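PDB 2EHH: 4-hydroxy-tetrahydrodipicolinate synthase from Aquifex aeolicus, which probably catalyses the condensation of pyruvate with aspartate beta-semialdehyde to 4-hydroxy-tetrahydrodipicolinate, a step of lysine biosynthesis. Local coordinates for residues T51-E54 / H55-V58; S152-E155 / N156-A159; V252-A255 / C256-G260; I59-A62 / V63-A67; T88-A91 / K92-A96. One frame throughout, in Å; residues are numbered along the deposited sequence.

Contact 1 (T51-E54 / H55-V58); sequences TFEE and HEKV
With CG lodged between its own backbone N and carbonyl carbon (chi1 55°), Glu56 runs extended back along the first turn of helix 52-66, where its carboxylate meets Phe52, whose ring is swung anti to the backbone N (chi1 171°). The turn is a helix N-terminus closed by a capping box. Thr51 is the N-cap: its OG1 accepts from Glu54 N at 3.0 Å, and Glu54 OE1 reaches back to accept from Thr51 N at 2.8 Å through its anti lone pair, the one away from OE2. The same OE1 forms a salt bridge with Arg267, which ties the cap to a distant part of the chain. Glu56 OE2 approaches the Phe52 ring obliquely, 3.7 Å from CE2, with ring and carboxylate planes 63° apart, and comes within 3.3 Å of Glu53 CA. Its neighbour Glu53 OE2 stays 5.0 Å from Glu56 OE2; the start of the helix would probably ease the gathering of these negative groups. On the inner side His55 is buried among Cys41, Ser47, Leu50 and Leu87. The helix itself links strands 37-40 and 71-75 in a beta-alpha-beta unit of the barrel, and the usual i to i+4 ladder begins at once, as in Val58 N to Glu54 O. Thr51 O is gripped twice by His55: the backbone N donates at 2.9 Å, while ND1 adds a weak bond at 3.3 Å, with the oxygen lying at the imidazole edge, in the plane of the ring.

Contact 2 (S152-E155 / N156-A159); sequences SECE and NIVA
Ile157 N donates to the carbonyl of Cys154 from above its plane, 59° out of it, and not from a lone-pair direction; N and O are 3.0 Å apart. This bond closes a type I beta turn from Cys154 to Ile157, which bends the chain between helix 144-153 and strand 157-162. Beside this bond the two buried side chains meet: Cys154 CB lies 3.9 Å from Ile157 CG1, and Cys154 SG is 4.1 Å from Ile157 CD1. Ile157 CG1 is anti to its carbonyl carbon (chi1 -64°), which directs the longer branch back to the cysteine; both residues also pack on Ala122 of helix 111-124. The second flat group, the Asn156 amide, turns away from the turn, and its ND2 donates to the carbonyls of Ala122 and Val125, so the end of that helix and the turn are fastened together. Further on, Val158 CG1 rests 3.5 Å from Glu155 O as the backbone enters the sheet, bonding to Ile129 and Ser182 on the two neighbouring strands. A tight helix-to-strand turn of this kind, at the end of the barrel opposite the catalytic one, belongs to the TIM-barrel fold; strand 157-162 runs on to Lys161, the predicted Schiff-base lysine.

Contact 3 (V252-A255 / C256-G260); sequences VKTA and CWMLG
A Schellman motif ends helix 250-258 at Gly260, which has the positive phi that such an end requires and whose N bonds back to Trp257 O at 2.8 Å. The last regular i to i+4 bond before it runs from Leu259 N to Ala255 O, at 3.0 Å. Within the last turn Thr254 serves both Trp257 and Met258. Its carbonyl O lies at the edge of the indole, in the ring plane, 3.6 Å from Trp257 CE3, because the ring is carried anti to the backbone N (chi1 161°). Thr254 CG2 meets the same ring atom at 4.2 Å and, more closely, the methyl of Met258, with CG2 to CE at 3.9 Å. Both side chains run at a slant past the threonine methyl, and helix 275-287 covers them through Glu278, with Leu285 also on Met258. Lys264 sits against Trp257 in a cation-pi contact. Without the indole, as with an alanine here, Lys264 would probably lose its aromatic partner and a gap would open beside Thr254 CG2 and Glu278. At the start of the segment Lys253 turns away to a salt bridge with Glu46, and the side chain of Val252 is about 4 Å from that of Thr44, predicted to bind pyruvate. The polar end of Thr254 is satisfied within the helix by Ile250 O. At the closing turn Leu259 bends its CD1 onto the carbonyl of the last full turn, 3.2 Å from Ala255 O.

Contact 4 (I59-A62 / V63-A67); sequences IEFA and VKRAA
Arg65 lays its CG over one face of the Phe61 ring, one turn earlier on helix 52-66, in a CH-pi contact: CG stands 3.5 Å from the ring centroid, 19° off the normal. The arginine chain bends at chi2 and chi3, which brings NH1 to 3.7 Å from Phe61 CZ. That carbon lies at the edge of the guanidinium, near its plane, and the two planes are steeply turned, 73° apart, so this is no flat cation-pi stack. On the next flank Glu60 and Lys64 run side by side in the same direction, and OE2 reaches NZ at 3.5 Å, a salt bridge at a rather long distance. Backbone bonds hold both pairs in step, Arg65 N to Phe61 O at 2.9 Å and Lys64 N to Glu60 O at 3.2 Å. In the second shell Tyr20 meets the Phe61 ring edge-to-face, while Leu23 supports Phe61 and Ile27 supports Arg65, both from helix 20-31. Toward the barrel Ala62, Val63 and Ala66 pack on Val72, and Ile59 on Ala74, of strand 71-75. The helix then ends at Ala67, which takes positive phi while its N still bonds to Val63 O. The helix thus shows apolar carbon to the sheet and charge to the outside, and the aliphatic part of Arg65 probably does the work of a hydrophobic residue, its guanidinium adding a long, weak ion pair with Glu28.

Contact 5 (T88-A91 / K92-A96); sequences TAHA and KEVGA
His90 and Val94 slant across each other at the end of helix 81-93, the valine methyls set against the imidazole: Val94 CG1 is 3.4 Å from His90 CE1, and CG2 lies over one ring face. The ring is brought there with CG anti to the backbone N (chi1 172°), reaching along the helix toward its end. Its NE2 donates to Glu56 O of helix 52-66, while Val94 packs on Ile59 and Glu60 of that same helix, so the pair faces its neighbour with one polar and one apolar grip. With a leucine in place of the histidine, Glu56 O is likely to lose this donor and the Val94 methyls the flat ring that they touch. Beyond Val94 the helix is finished by a Schellman motif: Ala96 N bonds to Ala91 O at 2.9 Å and Gly95 N to Lys92 O at 3.2 Å. Gly95 is the C-prime residue, in a backbone conformation where a CB would press on the preceding carbonyl O. The chain folds back far enough for Ala96 CB to meet Ala91 CB at 3.9 Å. On the outer flank Glu93 bends at chi2, and a water bridges it to the backbone, donating to Ala89 O at 2.7 Å and to Glu93 OE2 at 3.1 Å. Ala89 O therefore accepts twice, from this water and from Glu93 N, which implies that the carbonyl is held by helix and solvent together.

In the fold
Contacts 1 and 4 lie in series on helix 52-66, their centres 13 Å apart, and contact 5 ends the next barrel helix, 81-93. Contact 5 touches both: His90 NE2 reaches Glu56 O of contact 1, and Val63 and Ile59 of contact 4 pack on the turn 94-96. These two shell helices flank strand 71-75 in successive beta-alpha-beta units. Contact 2 follows along the chain, where helix 144-153 turns into barrel strand 157-162, its centre 18 Å from that of contact 5. Contact 3, last in sequence, lies in the C-terminal helical part beyond the eight-stranded TIM barrel, its centre about 37 Å from that of contact 2, across the chain's centre.

Contact 1 (T51-E54 / H55-V58)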
loop_
_atom_site.group_PDB
_atom_site.type_symbol
_atom_site.label_atom_id
_atom_site.label_comp_id
_atom_site.label_asym_id
_atom_site.label_seq_id
_atom_site.Cartn_x
_atom_site.Cartn_y
_atom_site.Cartn_z
ATOM N N THR A 51 24.736 18.897 -11.420
ATOM C CA THR A 51 24.305 20.266 -11.651
ATOM C C THR A 51 23.749 20.337 -13.066
ATOM O O THR A 51 24.103 19.523 -13.917
ATOM C CB THR A 51 25.469 21.258 -11.541
ATOM O OG1 THR A 51 26.312 21.130 -12.690
ATOM C CG2 THR A 51 26.288 20.977 -10.290
ATOM N N PHE A 52 22.874 21.307 -13.305
ATOM C CA PHE A 52 22.267 21.499 -14.615
ATOM C C PHE A 52 23.346 21.544 -15.696
ATOM O O PHE A 52 23.157 21.031 -16.801
ATOM C CB PHE A 52 21.467 22.803 -14.623
ATOM C CG PHE A 52 20.973 23.205 -15.981
ATOM C CD1 PHE A 52 19.849 22.603 -16.539
ATOM C CD2 PHE A 52 21.649 24.178 -16.713
ATOM C CE1 PHE A 52 19.405 22.967 -17.810
ATOM C CE2 PHE A 52 21.216 24.547 -17.981
ATOM C CZ PHE A 52 20.092 23.940 -18.532
ATOM N N GLU A 53 24.480 22.152 -15.366
ATOM C CA GLU A 53 25.584 22.265 -16.309
ATOM C C GLU A 53 26.304 20.935 -16.526
ATOM O O GLU A 53 26.780 20.652 -17.628
ATOM C CB GLU A 53 26.575 23.328 -15.831
ATOM C CG GLU A 53 27.878 23.356 -16.606
ATOM C CD GLU A 53 28.725 24.570 -16.272
ATOM O OE1 GLU A 53 28.919 24.850 -15.069
ATOM O OE2 GLU A 53 29.202 25.240 -17.214
ATOM N N GLU A 54 26.400 20.125 -15.478
ATOM C CA GLU A 54 27.050 18.828 -15.615
ATOM C C GLU A 54 26.162 17.972 -16.510
ATOM O O GLU A 54 26.661 17.171 -17.299
ATOM C CB GLU A 54 27.248 18.163 -14.245
ATOM C CG GLU A 54 28.348 18.808 -13.409
ATOM C CD GLU A 54 28.450 18.225 -12.009
ATOM O OE1 GLU A 54 27.395 18.049 -11.364
ATOM O OE2 GLU A 54 29.583 17.956 -11.551
ATOM N N HIS A 55 24.847 18.155 -16.392
ATOM C CA HIS A 55 23.893 17.417 -17.217
ATOM C C HIS A 55 24.171 17.691 -18.688
ATOM O O HIS A 55 24.292 16.767 -19.490
ATOM C CB HIS A 55 22.449 17.845 -16.931
ATOM C CG HIS A 55 21.730 16.977 -15.947
ATOM N ND1 HIS A 55 21.967 17.032 -14.590
ATOM C CD2 HIS A 55 20.756 16.052 -16.121
ATOM C CE1 HIS A 55 21.167 16.182 -13.971
ATOM N NE2 HIS A 55 20.422 15.574 -14.876
ATOM N N GLU A 56 24.256 18.967 -19.048
ATOM C CA GLU A 56 24.497 19.309 -20.441
ATOM C C GLU A 56 25.884 18.899 -20.922
ATOM O O GLU A 56 26.046 18.505 -22.075
ATOM C CB GLU A 56 24.235 20.804 -20.685
ATOM C CG GLU A 56 24.994 21.775 -19.817
ATOM C CD GLU A 56 24.387 23.174 -19.868
ATOM O OE1 GLU A 56 23.580 23.448 -20.787
ATOM O OE2 GLU A 56 24.720 24.001 -18.992
ATOM N N LYS A 57 26.874 18.953 -20.038
ATOM C CA LYS A 57 28.237 18.572 -20.405
ATOM C C LYS A 57 28.339 17.059 -20.633
ATOM O O LYS A 57 29.000 16.602 -21.571
ATOM C CB LYS A 57 29.215 18.997 -19.309
ATOM C CG LYS A 57 30.690 18.821 -19.661
ATOM C CD LYS A 57 31.121 19.738 -20.804
ATOM C CE LYS A 57 32.635 19.722 -20.996
ATOM N NZ LYS A 57 33.191 18.345 -21.155
ATOM N N VAL A 58 27.689 16.281 -19.774
ATOM C CA VAL A 58 27.718 14.828 -19.906
ATOM C C VAL A 58 26.996 14.381 -21.172
ATOM O O VAL A 58 27.470 13.495 -21.884
ATOM C CB VAL A 58 27.080 14.141 -18.676
ATOM C CG1 VAL A 58 26.779 12.678 -18.979
ATOM C CG2 VAL A 58 28.034 14.237 -17.491
#

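Contact 2 (S152-E155 / N156-A159)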
loop_
_atom_site.group_PDB
_atom_site.type_symbol
_atom_site.label_atom_id
_atom_site.label_comp_id
_atom_site.label_asym_id
_atom_site.label_seq_id
_atom_site.Cartn_x
_atom_site.Cartn_y
_atom_site.Cartn_z
ATOM N N SER A 152 -1.119 10.246 -28.883
ATOM C CA SER A 152 -2.006 10.543 -30.001
ATOM C C SER A 152 -1.819 11.966 -30.526
ATOM O O SER A 152 -1.870 12.198 -31.732
ATOM C CB SER A 152 -3.467 10.340 -29.589
ATOM O OG SER A 152 -3.727 8.981 -29.286
ATOM N N GLU A 153 -1.596 12.912 -29.621
ATOM C CA GLU A 153 -1.422 14.309 -30.000
ATOM C C GLU A 153 -0.002 14.663 -30.434
ATOM O O GLU A 153 0.190 15.538 -31.282
ATOM C CB GLU A 153 -1.856 15.214 -28.853
ATOM N N CYS A 154 0.990 13.991 -29.857
ATOM C CA CYS A 154 2.388 14.260 -30.192
ATOM C C CYS A 154 3.063 13.062 -30.857
ATOM O O CYS A 154 3.372 12.075 -30.192
ATOM C CB CYS A 154 3.169 14.637 -28.926
ATOM S SG CYS A 154 2.448 15.984 -27.964
ATOM N N GLU A 155 3.306 13.149 -32.164
ATOM C CA GLU A 155 3.957 12.053 -32.880
ATOM C C GLU A 155 5.334 11.890 -32.262
ATOM O O GLU A 155 5.989 10.862 -32.402
ATOM C CB GLU A 155 4.106 12.391 -34.367
ATOM C CG GLU A 155 2.831 12.897 -35.025
ATOM C CD GLU A 155 2.878 12.808 -36.541
ATOM O OE1 GLU A 155 3.943 13.102 -37.127
ATOM O OE2 GLU A 155 1.842 12.454 -37.146
ATOM N N ASN A 156 5.734 12.945 -31.569
ATOM C CA ASN A 156 7.007 13.085 -30.886
ATOM C C ASN A 156 7.202 12.150 -29.670
ATOM O O ASN A 156 8.330 11.777 -29.325
ATOM C CB ASN A 156 7.116 14.554 -30.454
ATOM C CG ASN A 156 8.514 14.958 -30.149
ATOM O OD1 ASN A 156 9.428 14.144 -30.231
ATOM N ND2 ASN A 156 8.704 16.220 -29.797
ATOM N N ILE A 157 6.102 11.788 -29.017
ATOM C CA ILE A 157 6.146 10.909 -27.848
ATOM C C ILE A 157 5.974 9.480 -28.354
ATOM O O ILE A 157 4.873 9.059 -28.715
ATOM C CB ILE A 157 5.040 11.315 -26.855
ATOM C CG1 ILE A 157 5.334 12.738 -26.356
ATOM C CG2 ILE A 157 4.974 10.337 -25.700
ATOM C CD1 ILE A 157 4.274 13.336 -25.464
ATOM N N VAL A 158 7.079 8.740 -28.361
ATOM C CA VAL A 158 7.112 7.387 -28.918
ATOM C C VAL A 158 7.294 6.179 -28.012
ATOM O O VAL A 158 7.184 5.043 -28.474
ATOM C CB VAL A 158 8.223 7.302 -29.972
ATOM C CG1 VAL A 158 8.028 8.389 -31.020
ATOM C CG2 VAL A 158 9.579 7.467 -29.294
ATOM N N ALA A 159 7.586 6.394 -26.738
ATOM C CA ALA A 159 7.792 5.251 -25.862
ATOM C C ALA A 159 7.670 5.589 -24.387
ATOM O O ALA A 159 7.529 6.753 -24.009
ATOM C CB ALA A 159 9.156 4.653 -26.132
#

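Contact 3 (V252-A255 / C256-G260)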
loop_
_atom_site.group_PDB
_atom_site.type_symbol
_atom_site.label_atom_id
_atom_site.label_comp_id
_atom_site.label_asym_id
_atom_site.label_seq_id
_atom_site.Cartn_x
_atom_site.Cartn_y
_atom_site.Cartn_z
ATOM N N VAL A 252 24.959 -0.971 -8.045
ATOM C CA VAL A 252 25.551 -1.036 -9.374
ATOM C C VAL A 252 26.826 -0.203 -9.517
ATOM O O VAL A 252 27.771 -0.633 -10.176
ATOM C CB VAL A 252 24.531 -0.631 -10.477
ATOM C CG1 VAL A 252 24.209 0.844 -10.389
ATOM C CG2 VAL A 252 25.081 -0.999 -11.845
ATOM N N LYS A 253 26.867 0.976 -8.910
ATOM C CA LYS A 253 28.074 1.787 -8.998
ATOM C C LYS A 253 29.182 1.072 -8.228
ATOM O O LYS A 253 30.343 1.072 -8.643
ATOM C CB LYS A 253 27.847 3.191 -8.427
ATOM C CG LYS A 253 29.122 4.034 -8.379
ATOM C CD LYS A 253 28.847 5.519 -8.139
ATOM C CE LYS A 253 28.947 6.324 -9.436
ATOM N NZ LYS A 253 28.917 7.797 -9.181
ATOM N N THR A 254 28.819 0.448 -7.111
ATOM C CA THR A 254 29.794 -0.283 -6.309
ATOM C C THR A 254 30.342 -1.469 -7.109
ATOM O O THR A 254 31.533 -1.786 -7.037
ATOM C CB THR A 254 29.172 -0.806 -4.997
ATOM O OG1 THR A 254 28.691 0.298 -4.215
ATOM C CG2 THR A 254 30.213 -1.576 -4.188
ATOM N N ALA A 255 29.470 -2.123 -7.872
ATOM C CA ALA A 255 29.886 -3.265 -8.683
ATOM C C ALA A 255 30.868 -2.820 -9.764
ATOM O O ALA A 255 31.874 -3.488 -10.015
ATOM C CB ALA A 255 28.670 -3.929 -9.324
ATOM N N CYS A 256 30.565 -1.699 -10.410
ATOM C CA CYS A 256 31.435 -1.169 -11.456
ATOM C C CYS A 256 32.793 -0.812 -10.856
ATOM O O CYS A 256 33.823 -0.963 -11.513
ATOM C CB CYS A 256 30.808 0.068 -12.105
ATOM S SG CYS A 256 29.313 -0.285 -13.073
ATOM N N TRP A 257 32.790 -0.338 -9.613
ATOM C CA TRP A 257 34.037 0.007 -8.936
ATOM C C TRP A 257 34.849 -1.266 -8.745
ATOM O O TRP A 257 36.060 -1.277 -8.963
ATOM C CB TRP A 257 33.762 0.643 -7.573
ATOM C CG TRP A 257 34.947 0.608 -6.650
ATOM C CD1 TRP A 257 36.098 1.342 -6.752
ATOM C CD2 TRP A 257 35.102 -0.222 -5.493
ATOM N NE1 TRP A 257 36.960 1.018 -5.725
ATOM C CE2 TRP A 257 36.372 0.062 -4.937
ATOM C CE3 TRP A 257 34.290 -1.181 -4.870
ATOM C CZ2 TRP A 257 36.849 -0.578 -3.785
ATOM C CZ3 TRP A 257 34.766 -1.817 -3.724
ATOM C CH2 TRP A 257 36.034 -1.511 -3.194
ATOM N N MET A 258 34.172 -2.336 -8.337
ATOM C CA MET A 258 34.825 -3.621 -8.123
ATOM C C MET A 258 35.447 -4.137 -9.417
ATOM O O MET A 258 36.466 -4.827 -9.395
ATOM C CB MET A 258 33.823 -4.646 -7.591
ATOM C CG MET A 258 33.289 -4.323 -6.208
ATOM S SD MET A 258 32.240 -5.635 -5.565
ATOM C CE MET A 258 31.987 -5.050 -3.883
ATOM N N LEU A 259 34.823 -3.808 -10.541
ATOM C CA LEU A 259 35.330 -4.224 -11.841
ATOM C C LEU A 259 36.347 -3.224 -12.373
ATOM O O LEU A 259 36.809 -3.343 -13.505
ATOM C CB LEU A 259 34.180 -4.372 -12.836
ATOM C CG LEU A 259 33.415 -5.693 -12.746
ATOM C CD1 LEU A 259 31.939 -5.423 -12.517
ATOM C CD2 LEU A 259 33.629 -6.483 -14.028
ATOM N N GLY A 260 36.682 -2.235 -11.549
ATOM C CA GLY A 260 37.654 -1.223 -11.933
ATOM C C GLY A 260 37.202 -0.261 -13.016
ATOM O O GLY A 260 38.030 0.302 -13.734
#

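Contact 4 (I59-A62 / V63-A67)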
loop_
_atom_site.group_PDB
_atom_site.type_symbol
_atom_site.label_atom_id
_atom_site.label_comp_id
_atom_site.label_asym_id
_atom_site.label_seq_id
_atom_site.Cartn_x
_atom_site.Cartn_y
_atom_site.Cartn_z
ATOM N N ILE A 59 25.849 14.991 -21.450
ATOM C CA ILE A 59 25.085 14.645 -22.638
ATOM C C ILE A 59 25.908 14.977 -23.885
ATOM O O ILE A 59 26.084 14.145 -24.774
ATOM C CB ILE A 59 23.749 15.416 -22.681
ATOM C CG1 ILE A 59 22.864 14.986 -21.503
ATOM C CG2 ILE A 59 23.026 15.149 -24.001
ATOM C CD1 ILE A 59 21.622 15.855 -21.309
ATOM N N GLU A 60 26.421 16.199 -23.936
ATOM C CA GLU A 60 27.225 16.640 -25.067
ATOM C C GLU A 60 28.439 15.725 -25.247
ATOM O O GLU A 60 28.786 15.341 -26.367
ATOM C CB GLU A 60 27.655 18.087 -24.839
ATOM C CG GLU A 60 28.513 18.679 -25.928
ATOM C CD GLU A 60 28.712 20.170 -25.743
ATOM O OE1 GLU A 60 29.098 20.583 -24.627
ATOM O OE2 GLU A 60 28.484 20.924 -26.712
ATOM N N PHE A 61 29.068 15.360 -24.134
ATOM C CA PHE A 61 30.236 14.481 -24.152
ATOM C C PHE A 61 29.901 13.077 -24.667
ATOM O O PHE A 61 30.631 12.509 -25.481
ATOM C CB PHE A 61 30.822 14.364 -22.741
ATOM C CG PHE A 61 31.969 13.400 -22.636
ATOM C CD1 PHE A 61 33.247 13.771 -23.038
ATOM C CD2 PHE A 61 31.771 12.113 -22.150
ATOM C CE1 PHE A 61 34.311 12.875 -22.953
ATOM C CE2 PHE A 61 32.827 11.209 -22.062
ATOM C CZ PHE A 61 34.099 11.591 -22.464
ATOM N N ALA A 62 28.802 12.513 -24.175
ATOM C CA ALA A 62 28.389 11.173 -24.580
ATOM C C ALA A 62 28.094 11.111 -26.073
ATOM O O ALA A 62 28.474 10.156 -26.744
ATOM C CB ALA A 62 27.157 10.738 -23.787
ATOM N N VAL A 63 27.409 12.127 -26.589
ATOM C CA VAL A 63 27.078 12.161 -28.007
ATOM C C VAL A 63 28.357 12.173 -28.838
ATOM O O VAL A 63 28.482 11.424 -29.809
ATOM C CB VAL A 63 26.214 13.400 -28.350
ATOM C CG1 VAL A 63 26.066 13.543 -29.866
ATOM C CG2 VAL A 63 24.841 13.262 -27.706
ATOM N N LYS A 64 29.314 13.012 -28.446
ATOM C CA LYS A 64 30.584 13.105 -29.161
ATOM C C LYS A 64 31.376 11.804 -29.114
ATOM O O LYS A 64 31.914 11.365 -30.126
ATOM C CB LYS A 64 31.448 14.232 -28.584
ATOM C CG LYS A 64 30.991 15.636 -28.938
ATOM C CD LYS A 64 31.911 16.674 -28.304
ATOM C CE LYS A 64 31.615 18.081 -28.809
ATOM N NZ LYS A 64 30.210 18.502 -28.551
ATOM N N ARG A 65 31.454 11.183 -27.940
ATOM C CA ARG A 65 32.207 9.945 -27.815
ATOM C C ARG A 65 31.546 8.780 -28.535
ATOM O O ARG A 65 32.195 8.087 -29.320
ATOM C CB ARG A 65 32.425 9.581 -26.344
ATOM C CG ARG A 65 33.211 10.611 -25.544
ATOM C CD ARG A 65 34.394 11.189 -26.325
ATOM N NE ARG A 65 35.314 10.177 -26.839
ATOM C CZ ARG A 65 36.120 9.432 -26.088
ATOM N NH1 ARG A 65 36.131 9.573 -24.766
ATOM N NH2 ARG A 65 36.929 8.552 -26.665
ATOM N N ALA A 66 30.259 8.557 -28.272
ATOM C CA ALA A 66 29.552 7.460 -28.924
ATOM C C ALA A 66 29.639 7.663 -30.436
ATOM O O ALA A 66 29.926 6.728 -31.180
ATOM C CB ALA A 66 28.096 7.427 -28.477
ATOM N N ALA A 67 29.380 8.894 -30.869
ATOM C CA ALA A 67 29.434 9.263 -32.279
ATOM C C ALA A 67 28.694 8.302 -33.213
ATOM O O ALA A 67 29.288 7.746 -34.138
ATOM C CB ALA A 67 30.894 9.399 -32.718
#

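Contact 5 (T88-A91 / K92-A96)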
loop_
_atom_site.group_PDB
_atom_site.type_symbol
_atom_site.label_atom_id
_atom_site.label_comp_id
_atom_site.label_asym_id
_atom_site.label_seq_id
_atom_site.Cartn_x
_atom_site.Cartn_y
_atom_site.Cartn_z
ATOM N N THR A 88 15.812 19.566 -22.509
ATOM C CA THR A 88 15.464 18.716 -23.635
ATOM C C THR A 88 15.897 19.420 -24.927
ATOM O O THR A 88 16.339 18.777 -25.880
ATOM C CB THR A 88 13.953 18.425 -23.660
ATOM O OG1 THR A 88 13.577 17.774 -22.437
ATOM C CG2 THR A 88 13.604 17.511 -24.821
ATOM N N ALA A 89 15.783 20.745 -24.943
ATOM C CA ALA A 89 16.194 21.528 -26.108
ATOM C C ALA A 89 17.693 21.331 -26.313
ATOM O O ALA A 89 18.161 21.148 -27.441
ATOM C CB ALA A 89 15.883 23.007 -25.888
ATOM N N HIS A 90 18.441 21.367 -25.212
ATOM C CA HIS A 90 19.887 21.182 -25.253
ATOM C C HIS A 90 20.249 19.824 -25.851
ATOM O O HIS A 90 21.108 19.731 -26.731
ATOM C CB HIS A 90 20.477 21.279 -23.842
ATOM C CG HIS A 90 21.927 20.909 -23.771
ATOM N ND1 HIS A 90 22.931 21.731 -24.237
ATOM C CD2 HIS A 90 22.536 19.785 -23.324
ATOM C CE1 HIS A 90 24.097 21.129 -24.079
ATOM N NE2 HIS A 90 23.886 19.946 -23.528
ATOM N N ALA A 91 19.597 18.772 -25.363
ATOM C CA ALA A 91 19.849 17.419 -25.849
ATOM C C ALA A 91 19.654 17.364 -27.361
ATOM O O ALA A 91 20.432 16.740 -28.082
ATOM C CB ALA A 91 18.906 16.431 -25.159
ATOM N N LYS A 92 18.600 18.019 -27.826
ATOM C CA LYS A 92 18.280 18.092 -29.247
ATOM C C LYS A 92 19.452 18.783 -29.946
ATOM O O LYS A 92 20.006 18.278 -30.925
ATOM C CB LYS A 92 16.994 18.906 -29.418
ATOM C CG LYS A 92 16.733 19.479 -30.800
ATOM C CD LYS A 92 16.301 18.427 -31.786
ATOM C CE LYS A 92 15.811 19.073 -33.078
ATOM N NZ LYS A 92 15.460 18.041 -34.094
ATOM N N GLU A 93 19.832 19.933 -29.403
ATOM C CA GLU A 93 20.925 20.740 -29.933
ATOM C C GLU A 93 22.253 20.018 -30.104
ATOM O O GLU A 93 22.919 20.180 -31.129
ATOM C CB GLU A 93 21.146 21.956 -29.034
ATOM C CG GLU A 93 20.111 23.044 -29.195
ATOM C CD GLU A 93 20.214 23.724 -30.542
ATOM O OE1 GLU A 93 21.321 24.199 -30.880
ATOM O OE2 GLU A 93 19.194 23.784 -31.263
ATOM N N VAL A 94 22.649 19.229 -29.109
ATOM C CA VAL A 94 23.928 18.537 -29.184
ATOM C C VAL A 94 23.926 17.171 -29.866
ATOM O O VAL A 94 24.936 16.468 -29.844
ATOM C CB VAL A 94 24.577 18.403 -27.781
ATOM C CG1 VAL A 94 24.766 19.783 -27.169
ATOM C CG2 VAL A 94 23.723 17.530 -26.884
ATOM N N GLY A 95 22.798 16.786 -30.458
ATOM C CA GLY A 95 22.749 15.522 -31.178
ATOM C C GLY A 95 22.279 14.252 -30.493
ATOM O O GLY A 95 22.512 13.156 -31.010
ATOM N N ALA A 96 21.622 14.368 -29.345
ATOM C CA ALA A 96 21.133 13.174 -28.662
ATOM C C ALA A 96 20.055 12.517 -29.530
ATOM O O ALA A 96 19.282 13.208 -30.191
ATOM C CB ALA A 96 20.558 13.550 -27.294
HETATM O O HOH W 1 17.027 22.670 -29.401
#